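Local coordinates for protein alpha,alpha-trehalose-phosphate synthase (UDP-forming) (Burkholderia xenovorans, PDB 5V0T) that adopts the two-lobed GT-B fold of glycosyltransferase family 20 and here binds 6-O-phosphono-alpha-D-glucopyranose and uridine-5'-diphosphate, at residues V456-D459 with N460-D464; D38-K41 with E42-G45; T196-D199 with L200-F203; I144-A147 with Q148-A152; E184-C187 with S188-L191. All blocks are in the same frame, centred on the assembly; numbering follows the deposited sequence.

All five contacts are local, each a turn or two of helix or a helix end, and together they show how one motif changes with its place. Contact 5 is the most buried, with water-bridged and turn-type bonds where a helix gives way to a strand; contact 4, a helix start in the same part of the sheet, touches it through Arg151 and Asp190. Contacts 1 to 4 are only partly buried; contacts 1 and 2 set apolar packing against charged pairs. Contacts 1 and 2 hold helices 454-466 and 31-43 together through Arg458 and Glu42, while contact 1 also meets contact 5 at Leu191. Contact 3 differs in its threonine N-cap, bonded by Asp199, and reaches contact 5 through Phe203 on Leu186.

Contact 1 of 5, residues V456-D459 with N460-D464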
loop_
_atom_site.group_PDB
_atom_site.type_symbol
_atom_site.label_atom_id
_atom_site.label_comp_id
_atom_site.label_asym_id
_atom_site.label_seq_id
_atom_site.Cartn_x
_atom_site.Cartn_y
_atom_site.Cartn_z
ATOM N N VAL A 456 9.359 2.796 14.785
ATOM C CA VAL A 456 9.721 1.480 15.314
ATOM C C VAL A 456 10.009 0.516 14.169
ATOM O O VAL A 456 10.995 -0.235 14.189
ATOM C CB VAL A 456 8.595 0.947 16.224
ATOM C CG1 VAL A 456 8.805 -0.529 16.548
ATOM C CG2 VAL A 456 8.504 1.778 17.507
ATOM N N TRP A 457 9.140 0.529 13.159
ATOM C CA TRP A 457 9.301 -0.303 11.969
ATOM C C TRP A 457 10.658 -0.067 11.318
ATOM O O TRP A 457 11.407 -1.014 11.038
ATOM C CB TRP A 457 8.162 0.020 11.001
ATOM C CG TRP A 457 8.273 -0.541 9.610
ATOM C CD1 TRP A 457 8.018 -1.818 9.225
ATOM C CD2 TRP A 457 8.614 0.180 8.419
ATOM N NE1 TRP A 457 8.199 -1.950 7.868
ATOM C CE2 TRP A 457 8.561 -0.733 7.350
ATOM C CE3 TRP A 457 8.970 1.508 8.156
ATOM C CZ2 TRP A 457 8.859 -0.365 6.034
ATOM C CZ3 TRP A 457 9.255 1.880 6.846
ATOM C CH2 TRP A 457 9.200 0.946 5.804
ATOM N N ARG A 458 10.997 1.204 11.085
ATOM C CA ARG A 458 12.285 1.515 10.477
ATOM C C ARG A 458 13.434 1.040 11.361
ATOM O O ARG A 458 14.383 0.410 10.878
ATOM C CB ARG A 458 12.382 3.017 10.207
ATOM C CG ARG A 458 13.713 3.452 9.595
ATOM C CD ARG A 458 14.043 4.915 9.945
ATOM N NE ARG A 458 14.185 5.121 11.385
ATOM C CZ ARG A 458 13.505 6.011 12.104
ATOM N NH1 ARG A 458 12.623 6.821 11.529
ATOM N NH2 ARG A 458 13.712 6.094 13.407
ATOM N N ASP A 459 13.368 1.334 12.665
ATOM C CA ASP A 459 14.443 0.927 13.569
ATOM C C ASP A 459 14.604 -0.589 13.601
ATOM O O ASP A 459 15.733 -1.095 13.655
ATOM C CB ASP A 459 14.191 1.451 14.986
ATOM C CG ASP A 459 14.344 2.962 15.092
ATOM O OD1 ASP A 459 14.955 3.559 14.177
ATOM O OD2 ASP A 459 13.857 3.542 16.090
ATOM N N ASN A 460 13.489 -1.329 13.588
ATOM C CA ASN A 460 13.570 -2.786 13.649
ATOM C C ASN A 460 14.254 -3.348 12.411
ATOM O O ASN A 460 15.110 -4.230 12.513
ATOM C CB ASN A 460 12.180 -3.403 13.791
ATOM C CG ASN A 460 11.602 -3.235 15.165
ATOM O OD1 ASN A 460 12.325 -2.991 16.128
ATOM N ND2 ASN A 460 10.292 -3.377 15.268
ATOM N N PHE A 461 13.866 -2.864 11.230
ATOM C CA PHE A 461 14.461 -3.376 9.999
ATOM C C PHE A 461 15.938 -3.025 9.939
ATOM O O PHE A 461 16.777 -3.875 9.614
ATOM C CB PHE A 461 13.723 -2.821 8.776
ATOM C CG PHE A 461 14.170 -3.427 7.476
ATOM C CD1 PHE A 461 15.232 -2.879 6.767
ATOM C CD2 PHE A 461 13.549 -4.565 6.982
ATOM C CE1 PHE A 461 15.661 -3.446 5.573
ATOM C CE2 PHE A 461 13.961 -5.149 5.784
ATOM C CZ PHE A 461 15.018 -4.585 5.074
ATOM N N MET A 462 16.272 -1.773 10.266
ATOM C CA MET A 462 17.660 -1.323 10.208
ATOM C C MET A 462 18.525 -2.053 11.231
ATOM O O MET A 462 19.692 -2.362 10.959
ATOM C CB MET A 462 17.722 0.194 10.422
ATOM C CG MET A 462 17.109 0.991 9.270
ATOM S SD MET A 462 17.950 0.656 7.692
ATOM C CE MET A 462 19.460 1.548 7.984
ATOM N N ARG A 463 17.972 -2.335 12.412
ATOM C CA ARG A 463 18.717 -3.098 13.410
ATOM C C ARG A 463 19.067 -4.483 12.887
ATOM O O ARG A 463 20.190 -4.963 13.075
ATOM C CB ARG A 463 17.905 -3.214 14.701
ATOM C CG ARG A 463 18.536 -4.136 15.743
ATOM C CD ARG A 463 17.648 -4.326 16.973
ATOM N NE ARG A 463 17.095 -3.060 17.450
ATOM C CZ ARG A 463 15.806 -2.731 17.372
ATOM N NH1 ARG A 463 14.933 -3.583 16.848
ATOM N NH2 ARG A 463 15.391 -1.551 17.821
ATOM N N ASP A 464 18.114 -5.141 12.226
ATOM C CA ASP A 464 18.374 -6.473 11.693
ATOM C C ASP A 464 19.311 -6.422 10.498
ATOM O O ASP A 464 20.124 -7.336 10.313
ATOM C CB ASP A 464 17.053 -7.146 11.308
ATOM C CG ASP A 464 16.265 -7.611 12.521
ATOM O OD1 ASP A 464 16.881 -7.737 13.594
ATOM O OD2 ASP A 464 15.047 -7.877 12.403
#
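Asn460 overlaps Val456 one turn back, the two side chains lying side by side and pointing the same way, with the amide ND2 3.5 Å from Val456 CG1. The CG of Asn460 sits beside its own backbone N (chi1 -74°), which swings the carboxamide back over the preceding turn and leaves its CG 3.2 Å from Val456 O. That carbonyl makes its hydrogen bond with the backbone, Asn460 N donating at 2.8 Å. The other end of the amide is gripped from the next turn: Arg463 NH1 donates to Asn460 OD1 at 2.8 Å, with the oxygen at the guanidinium edge and in its plane. A bend at chi3 (-45°) folds the arginine back, so that Asp459 O stands 4.0 Å above the guanidinium plane, over its centre, while also accepting Arg463 N. On another side of the helix Met462 CG packs 3.2 Å from Arg458 O, and Arg458 NH2 forms a salt bridge with Asp459 OD1 at 2.9 Å, meeting it from above the carboxylate plane. Helix 454-466, the last one modelled, packs on the N-terminal lobe: the ring of Phe461 stacks on Trp137 of strand 135-139 and meets Tyr237 edge-to-face, Trp457 meets Phe162 edge-to-face, and Arg458 NH1 bonds to Ala39 O of helix 31-43.

Contact 2 of 5, residues D38-K41 with E42-G45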
loop_
_atom_site.group_PDB
_atom_site.type_symbol
_atom_site.label_atom_id
_atom_site.label_comp_id
_atom_site.label_asym_id
_atom_site.label_seq_id
_atom_site.Cartn_x
_atom_site.Cartn_y
_atom_site.Cartn_z
ATOM N N ASP A 38 7.827 9.278 5.898
ATOM C CA ASP A 38 7.709 9.367 7.353
ATOM C C ASP A 38 8.939 8.781 8.045
ATOM O O ASP A 38 9.452 9.360 9.010
ATOM C CB ASP A 38 6.451 8.634 7.838
ATOM C CG ASP A 38 5.194 9.501 7.794
ATOM O OD1 ASP A 38 5.311 10.729 7.619
ATOM O OD2 ASP A 38 4.082 8.934 7.929
ATOM N N ALA A 39 9.404 7.619 7.580
ATOM C CA ALA A 39 10.570 6.965 8.180
ATOM C C ALA A 39 11.847 7.762 7.942
ATOM O O ALA A 39 12.645 7.966 8.868
ATOM C CB ALA A 39 10.723 5.542 7.612
ATOM N N LEU A 40 12.043 8.239 6.710
ATOM C CA LEU A 40 13.312 8.835 6.312
ATOM C C LEU A 40 13.518 10.227 6.889
ATOM O O LEU A 40 14.658 10.594 7.198
ATOM C CB LEU A 40 13.400 8.886 4.786
ATOM C CG LEU A 40 14.738 9.230 4.139
ATOM C CD1 LEU A 40 15.815 8.246 4.540
ATOM C CD2 LEU A 40 14.580 9.253 2.632
ATOM N N LYS A 41 12.448 11.021 7.034
ATOM C CA LYS A 41 12.615 12.391 7.498
ATOM C C LYS A 41 13.186 12.449 8.905
ATOM O O LYS A 41 13.751 13.474 9.285
ATOM C CB LYS A 41 11.280 13.144 7.446
ATOM C CG LYS A 41 10.282 12.724 8.522
ATOM C CD LYS A 41 8.863 13.233 8.235
ATOM C CE LYS A 41 7.877 12.760 9.310
ATOM N NZ LYS A 41 6.457 13.090 8.973
ATOM N N GLU A 42 13.048 11.375 9.686
ATOM C CA GLU A 42 13.529 11.403 11.062
ATOM C C GLU A 42 15.034 11.174 11.115
ATOM O O GLU A 42 15.756 11.898 11.805
ATOM C CB GLU A 42 12.784 10.361 11.896
ATOM C CG GLU A 42 12.983 10.515 13.398
ATOM C CD GLU A 42 12.113 9.560 14.212
ATOM O OE1 GLU A 42 11.726 8.502 13.683
ATOM O OE2 GLU A 42 11.816 9.867 15.384
ATOM N N THR A 43 15.526 10.182 10.373
ATOM C CA THR A 43 16.956 9.910 10.354
ATOM C C THR A 43 17.697 10.793 9.361
ATOM O O THR A 43 18.879 11.064 9.559
ATOM C CB THR A 43 17.225 8.444 9.991
ATOM O OG1 THR A 43 16.766 8.200 8.658
ATOM C CG2 THR A 43 16.497 7.507 10.937
ATOM N N GLY A 44 17.044 11.227 8.288
ATOM C CA GLY A 44 17.747 11.812 7.168
ATOM C C GLY A 44 18.377 10.721 6.315
ATOM O O GLY A 44 18.378 9.542 6.662
ATOM N N GLY A 45 18.934 11.124 5.176
ATOM C CA GLY A 45 19.540 10.159 4.279
ATOM C C GLY A 45 19.299 10.537 2.838
ATOM O O GLY A 45 19.083 11.704 2.510
#
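Leu40 lies against the two glycines that follow helix 31-43, its CD1 3.6 Å from Gly44 O and 4.2 Å from Gly45 CA. With CG turned away from the backbone N (chi1 -169°), the isobutyl group runs on toward the C-terminal end, where it also packs on Leu12 and Ile14 of strand 12-16. Thr43 is turned differently: its OG1 stands between backbone N and carbonyl carbon (chi1 64°), the crowded position, from which the hydroxyl donates to Gly44 O at 2.9 Å, in the carbonyl plane and on a lone pair. Lys41 has a similar first torsion but an otherwise extended chain, which carries NZ back to a salt bridge with Asp38 OD1 at 3.0 Å. Gly44 N closes the last turn on Leu40 O at 2.7 Å, and its positive phi (78°) lets the chain leave the helix for strand 45-48. Glu42 is extended too, its OE1 hydrogen-bonded to Ser455 OG and paired with Arg458 NH1 of helix 454-466. The chemistry divides by side: a helix end sealed by leucine and backbone bonds toward the sheet, and carboxylates with cationic partners elsewhere, which would probably favour their ionised forms.

Contact 3 of 5, residues T196-D199 with L200-F203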
loop_
_atom_site.group_PDB
_atom_site.type_symbol
_atom_site.label_atom_id
_atom_site.label_comp_id
_atom_site.label_asym_id
_atom_site.label_seq_id
_atom_site.Cartn_x
_atom_site.Cartn_y
_atom_site.Cartn_z
ATOM N N THR A 196 3.736 -9.056 6.661
ATOM C CA THR A 196 3.046 -9.841 7.681
ATOM C C THR A 196 3.591 -11.267 7.744
ATOM O O THR A 196 4.302 -11.730 6.848
ATOM C CB THR A 196 1.535 -9.910 7.420
ATOM O OG1 THR A 196 1.294 -10.660 6.216
ATOM C CG2 THR A 196 0.921 -8.493 7.308
ATOM N N ALA A 197 3.232 -11.967 8.821
ATOM C CA ALA A 197 3.655 -13.359 8.975
ATOM C C ALA A 197 3.198 -14.256 7.822
ATOM O O ALA A 197 3.995 -15.105 7.388
ATOM C CB ALA A 197 3.177 -13.900 10.332
ATOM N N PRO A 198 1.985 -14.132 7.276
ATOM C CA PRO A 198 1.635 -14.992 6.133
ATOM C C PRO A 198 2.448 -14.689 4.887
ATOM O O PRO A 198 2.687 -15.607 4.089
ATOM C CB PRO A 198 0.137 -14.710 5.928
ATOM C CG PRO A 198 -0.342 -14.260 7.282
ATOM C CD PRO A 198 0.797 -13.441 7.811
ATOM N N ASP A 199 2.888 -13.437 4.703
ATOM C CA ASP A 199 3.776 -13.116 3.586
ATOM C C ASP A 199 5.095 -13.859 3.724
ATOM O O ASP A 199 5.572 -14.504 2.778
ATOM C CB ASP A 199 4.022 -11.607 3.530
ATOM C CG ASP A 199 2.759 -10.832 3.239
ATOM O OD1 ASP A 199 2.066 -11.192 2.261
ATOM O OD2 ASP A 199 2.440 -9.896 4.004
ATOM N N LEU A 200 5.687 -13.792 4.912
ATOM C CA LEU A 200 6.932 -14.502 5.171
ATOM C C LEU A 200 6.754 -16.009 5.018
ATOM O O LEU A 200 7.632 -16.695 4.468
ATOM C CB LEU A 200 7.430 -14.150 6.571
ATOM C CG LEU A 200 8.668 -14.911 7.053
ATOM C CD1 LEU A 200 9.921 -14.494 6.240
ATOM C CD2 LEU A 200 8.874 -14.666 8.552
ATOM N N ARG A 201 5.636 -16.544 5.515
ATOM C CA ARG A 201 5.369 -17.973 5.373
ATOM C C ARG A 201 5.296 -18.378 3.899
ATOM O O ARG A 201 5.809 -19.436 3.514
ATOM C CB ARG A 201 4.072 -18.327 6.107
ATOM C CG ARG A 201 3.793 -19.822 6.235
ATOM C CD ARG A 201 2.669 -20.109 7.242
ATOM N NE ARG A 201 1.370 -19.597 6.801
ATOM C CZ ARG A 201 0.668 -18.674 7.456
ATOM N NH1 ARG A 201 1.136 -18.166 8.588
ATOM N NH2 ARG A 201 -0.504 -18.266 6.989
ATOM N N ALA A 202 4.656 -17.547 3.063
ATOM C CA ALA A 202 4.548 -17.859 1.642
ATOM C C ALA A 202 5.915 -17.874 0.980
ATOM O O ALA A 202 6.208 -18.763 0.164
ATOM C CB ALA A 202 3.625 -16.858 0.941
ATOM N N PHE A 203 6.765 -16.899 1.317
ATOM C CA PHE A 203 8.139 -16.904 0.816
ATOM C C PHE A 203 8.858 -18.186 1.218
ATOM O O PHE A 203 9.472 -18.855 0.375
ATOM C CB PHE A 203 8.899 -15.674 1.327
ATOM C CG PHE A 203 10.371 -15.694 1.004
ATOM C CD1 PHE A 203 10.817 -15.384 -0.273
ATOM C CD2 PHE A 203 11.304 -16.039 1.979
ATOM C CE1 PHE A 203 12.189 -15.410 -0.573
ATOM C CE2 PHE A 203 12.677 -16.076 1.690
ATOM C CZ PHE A 203 13.116 -15.767 0.415
#
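The amides of Leu200 to Phe203 reach back one turn to the carbonyls of Thr196 to Asp199, building the start of helix 197-209, which follows strand 191-194 in the N-terminal lobe of the GT-B fold. The series starts with Leu200 N on Thr196 O at 3.1 Å, and Phe203 N reaches Asp199 O at 3.0 Å. Pro198 suits this position, because the early residues of a helix have no preceding turn to receive an N-H; its carbonyl accepts from Ala202 N, while Ala202 CB rests 3.5 Å from the same Pro198 O. In the modelled conformer, one of two, the Arg201 guanidinium is laid with one face over Pro198 CA, toward the rim, a placement best treated as doubtful. Leu200 and Phe203 have their CG atoms opposite the backbone N (chi1 175° and 172°), which sends both side chains away from the first turn: Leu200 to Phe194 and Leu223, Phe203 to Leu192, Ile225 and the ring of Phe194. Further out, the helix start is bonded to Asp199, which folds back on the N-cap residue Thr196. Thr196 N gives Asp199 OD2 a weak bond of 3.1 Å, one half of a capping box, and Asp199 OD1 in turn accepts from Phe167 N, so the carboxylate ties the cap to a neighbouring loop. Thr196 OG1 adds the shorter bond, donating to Asp199 OD2 at 2.6 Å from well above the carboxylate plane, 64° out of it.

Contact 4 of 5, residues I144-A147 with Q148-A152; sequences IPFA and QALRA
Leu150 folds back on Phe146 one turn earlier, in helix 146-152, the helix of the beta-alpha-beta unit between strands 135-139 and 159-162. Its CB rests 3.5 Å from Phe146 O, the carbonyl that accepts Leu150 N. With CG beside the backbone N (chi1 -73°), the next carbon also stays over that oxygen, CG to Phe146 O being 3.3 Å. Beyond it the two side chains cross obliquely: Leu150 CD1 comes to 3.4 Å from Phe146 CD2, whereas the second methyl, CD2, is more distant, 4.0 Å from Phe146 CE2. Leu150 also packs on Ile159 of strand 159-162. Arg151 takes a bend at chi2 (-86°) with CG 3.2 Å from Ala147 O, and its guanidinium bonds to Val155 O and Asn157 O and forms a salt bridge with Asp190. At the helix start, where Pro145 is the N-cap, two waters form bridges. One donates to Ile144 O and accepts from Gln148 N; the other donates both to Pro145 O, which also accepts Ala149 N, and, at 2.7 Å, to Gln148 OE1.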
loop_
_atom_site.group_PDB
_atom_site.type_symbol
_atom_site.label_atom_id
_atom_site.label_comp_id
_atom_site.label_asym_id
_atom_site.label_seq_id
_atom_site.Cartn_x
_atom_site.Cartn_y
_atom_site.Cartn_z
ATOM N N ILE A 144 13.055 -5.977 -7.366
ATOM C CA ILE A 144 13.501 -7.306 -6.921
ATOM C C ILE A 144 14.913 -7.645 -7.410
ATOM O O ILE A 144 15.692 -8.199 -6.619
ATOM C CB ILE A 144 12.484 -8.375 -7.343
ATOM C CG1 ILE A 144 11.211 -8.244 -6.484
ATOM C CG2 ILE A 144 13.085 -9.810 -7.249
ATOM C CD1 ILE A 144 9.994 -9.047 -7.024
ATOM N N PRO A 145 15.318 -7.342 -8.652
ATOM C CA PRO A 145 16.685 -7.675 -9.095
ATOM C C PRO A 145 17.778 -6.721 -8.630
ATOM O O PRO A 145 18.920 -6.889 -9.058
ATOM C CB PRO A 145 16.581 -7.623 -10.634
ATOM C CG PRO A 145 15.090 -7.644 -10.940
ATOM C CD PRO A 145 14.483 -6.905 -9.784
ATOM N N PHE A 146 17.475 -5.743 -7.767
ATOM C CA PHE A 146 18.387 -4.624 -7.539
ATOM C C PHE A 146 19.644 -5.036 -6.781
ATOM O O PHE A 146 20.736 -4.557 -7.095
ATOM C CB PHE A 146 17.668 -3.502 -6.784
ATOM C CG PHE A 146 18.280 -2.145 -6.998
ATOM C CD1 PHE A 146 18.028 -1.430 -8.159
ATOM C CD2 PHE A 146 19.106 -1.578 -6.038
ATOM C CE1 PHE A 146 18.595 -0.172 -8.362
ATOM C CE2 PHE A 146 19.679 -0.315 -6.238
ATOM C CZ PHE A 146 19.422 0.381 -7.405
ATOM N N ALA A 147 19.518 -5.881 -5.750
ATOM C CA ALA A 147 20.719 -6.295 -5.021
ATOM C C ALA A 147 21.656 -7.072 -5.931
ATOM O O ALA A 147 22.876 -6.857 -5.917
ATOM C CB ALA A 147 20.358 -7.143 -3.805
ATOM N N GLN A 148 21.090 -7.972 -6.738
ATOM C CA GLN A 148 21.889 -8.753 -7.680
ATOM C C GLN A 148 22.665 -7.837 -8.622
ATOM O O GLN A 148 23.868 -8.029 -8.842
ATOM C CB GLN A 148 20.955 -9.695 -8.447
ATOM C CG GLN A 148 21.595 -10.808 -9.254
ATOM C CD GLN A 148 20.556 -11.548 -10.098
ATOM O OE1 GLN A 148 20.027 -10.992 -11.063
ATOM N NE2 GLN A 148 20.245 -12.795 -9.725
ATOM N N ALA A 149 22.005 -6.801 -9.141
ATOM C CA ALA A 149 22.685 -5.846 -10.017
ATOM C C ALA A 149 23.758 -5.062 -9.274
ATOM O O ALA A 149 24.842 -4.812 -9.817
ATOM C CB ALA A 149 21.664 -4.888 -10.634
ATOM N N LEU A 150 23.472 -4.635 -8.040
ATOM C CA LEU A 150 24.468 -3.878 -7.284
ATOM C C LEU A 150 25.712 -4.724 -7.046
ATOM O O LEU A 150 26.846 -4.273 -7.269
ATOM C CB LEU A 150 23.877 -3.405 -5.955
ATOM C CG LEU A 150 22.870 -2.260 -6.005
ATOM C CD1 LEU A 150 22.177 -2.112 -4.649
ATOM C CD2 LEU A 150 23.595 -0.970 -6.377
ATOM N N ARG A 151 25.510 -5.965 -6.597
ATOM C CA ARG A 151 26.635 -6.853 -6.322
ATOM C C ARG A 151 27.472 -7.091 -7.574
ATOM O O ARG A 151 28.709 -7.119 -7.513
ATOM C CB ARG A 151 26.119 -8.183 -5.763
ATOM C CG ARG A 151 25.399 -8.067 -4.423
ATOM C CD ARG A 151 26.395 -8.118 -3.271
ATOM N NE ARG A 151 25.764 -8.090 -1.950
ATOM C CZ ARG A 151 25.850 -7.067 -1.102
ATOM N NH1 ARG A 151 26.538 -5.982 -1.432
ATOM N NH2 ARG A 151 25.247 -7.127 0.079
ATOM N N ALA A 152 26.815 -7.274 -8.715
ATOM C CA ALA A 152 27.546 -7.447 -9.966
ATOM C C ALA A 152 28.362 -6.210 -10.305
ATOM O O ALA A 152 29.407 -6.316 -10.955
ATOM C CB ALA A 152 26.570 -7.779 -11.094
HETATM O O HOH W 1 18.365 -8.715 -6.255
HETATM O O HOH W 2 19.983 -8.263 -11.339
#

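Contact 5 of 5, residues E184-C187 with S188-L191; sequences EALC and SFDL
The Phe189 ring presents its edge to Leu186 O, which lies in the ring plane 3.4 Å from Phe189 CD2. Ala185 O is near the same atom but oblique to the ring, at 4.1 Å from Phe189 CD2, and Leu186 CD2 makes a looser apolar approach to CE2. Other neighbours complete its surroundings: Phe161 meets it with the planes at about 40°, and Ala147 of helix 146-152 packs against it. With CG beside the backbone N (chi1 -76°), the ring is turned back alongside the turn, edge toward Leu186 O. That turn is a type I beta turn from Leu186 to Phe189, in which Phe189 N donates to Leu186 O at 3.1 Å, standing 51° out of the carbonyl plane. A step earlier Ser188 N donates to Ala185 O at 3.0 Å, again from above the carbonyl plane, so the helix ends through a run of bonds to the third residue back. This is the exit of helix 179-186, in the alpha/beta layering of the N-terminal lobe: the chain passes from strand 159-162 through helices to the parallel neighbour 191-194, which Leu191 begins. Asp190, just ahead of it, holds the amide of Ile159 through OD2, and Cys187 packs on Leu232 of strand 230-236. The Ser188 side chain packs against Gln148 and Arg230, and its OG is 2.7 Å from a water that donates to Glu184 O, also at 2.7 Å.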
loop_
_atom_site.group_PDB
_atom_site.type_symbol
_atom_site.label_atom_id
_atom_site.label_comp_id
_atom_site.label_asym_id
_atom_site.label_seq_id
_atom_site.Cartn_x
_atom_site.Cartn_y
_atom_site.Cartn_z
ATOM N N GLU A 184 15.444 -16.177 -6.853
ATOM C CA GLU A 184 16.896 -16.229 -6.726
ATOM C C GLU A 184 17.478 -14.829 -6.568
ATOM O O GLU A 184 18.354 -14.602 -5.724
ATOM C CB GLU A 184 17.511 -16.942 -7.933
ATOM C CG GLU A 184 19.027 -16.967 -7.877
ATOM C CD GLU A 184 19.647 -17.817 -8.971
ATOM O OE1 GLU A 184 20.806 -18.241 -8.797
ATOM O OE2 GLU A 184 18.977 -18.056 -9.996
ATOM N N ALA A 185 16.977 -13.869 -7.349
ATOM C CA ALA A 185 17.424 -12.484 -7.213
ATOM C C ALA A 185 17.149 -11.943 -5.810
ATOM O O ALA A 185 17.982 -11.223 -5.242
ATOM C CB ALA A 185 16.741 -11.608 -8.268
ATOM N N LEU A 186 15.998 -12.296 -5.225
ATOM C CA LEU A 186 15.713 -11.887 -3.851
ATOM C C LEU A 186 16.773 -12.383 -2.882
ATOM O O LEU A 186 17.076 -11.701 -1.894
ATOM C CB LEU A 186 14.340 -12.398 -3.409
ATOM C CG LEU A 186 13.079 -11.676 -3.869
ATOM C CD1 LEU A 186 11.861 -12.446 -3.361
ATOM C CD2 LEU A 186 13.058 -10.239 -3.345
ATOM N N CYS A 187 17.349 -13.554 -3.145
ATOM C CA CYS A 187 18.342 -14.105 -2.241
ATOM C C CYS A 187 19.705 -13.432 -2.352
ATOM O O CYS A 187 20.601 -13.796 -1.595
ATOM C CB CYS A 187 18.464 -15.622 -2.466
ATOM S SG CYS A 187 16.923 -16.513 -2.044
ATOM N N SER A 188 19.886 -12.441 -3.232
ATOM C CA SER A 188 21.097 -11.624 -3.166
ATOM C C SER A 188 21.020 -10.529 -2.114
ATOM O O SER A 188 22.036 -9.898 -1.831
ATOM C CB SER A 188 21.408 -10.964 -4.513
ATOM O OG SER A 188 21.922 -11.906 -5.437
ATOM N N PHE A 189 19.847 -10.258 -1.560
ATOM C CA PHE A 189 19.754 -9.287 -0.482
ATOM C C PHE A 189 20.333 -9.875 0.801
ATOM O O PHE A 189 20.358 -11.092 0.993
ATOM C CB PHE A 189 18.296 -8.867 -0.283
ATOM C CG PHE A 189 17.787 -7.901 -1.341
ATOM C CD1 PHE A 189 18.065 -6.542 -1.237
ATOM C CD2 PHE A 189 17.036 -8.344 -2.414
ATOM C CE1 PHE A 189 17.610 -5.644 -2.186
ATOM C CE2 PHE A 189 16.582 -7.452 -3.376
ATOM C CZ PHE A 189 16.872 -6.082 -3.249
ATOM N N ASP A 190 20.843 -8.999 1.673
ATOM C CA ASP A 190 21.263 -9.465 2.995
ATOM C C ASP A 190 20.070 -9.774 3.887
ATOM O O ASP A 190 20.127 -10.706 4.697
ATOM C CB ASP A 190 22.161 -8.417 3.653
ATOM C CG ASP A 190 23.456 -8.234 2.908
ATOM O OD1 ASP A 190 24.128 -9.255 2.666
ATOM O OD2 ASP A 190 23.782 -7.101 2.527
ATOM N N LEU A 191 18.986 -9.018 3.744
ATOM C CA LEU A 191 17.809 -9.143 4.593
ATOM C C LEU A 191 16.569 -8.878 3.751
ATOM O O LEU A 191 16.526 -7.892 3.013
ATOM C CB LEU A 191 17.863 -8.154 5.764
ATOM C CG LEU A 191 16.596 -8.055 6.614
ATOM C CD1 LEU A 191 16.345 -9.380 7.320
ATOM C CD2 LEU A 191 16.700 -6.894 7.634
HETATM O O HOH W 3 20.980 -14.267 -6.330
#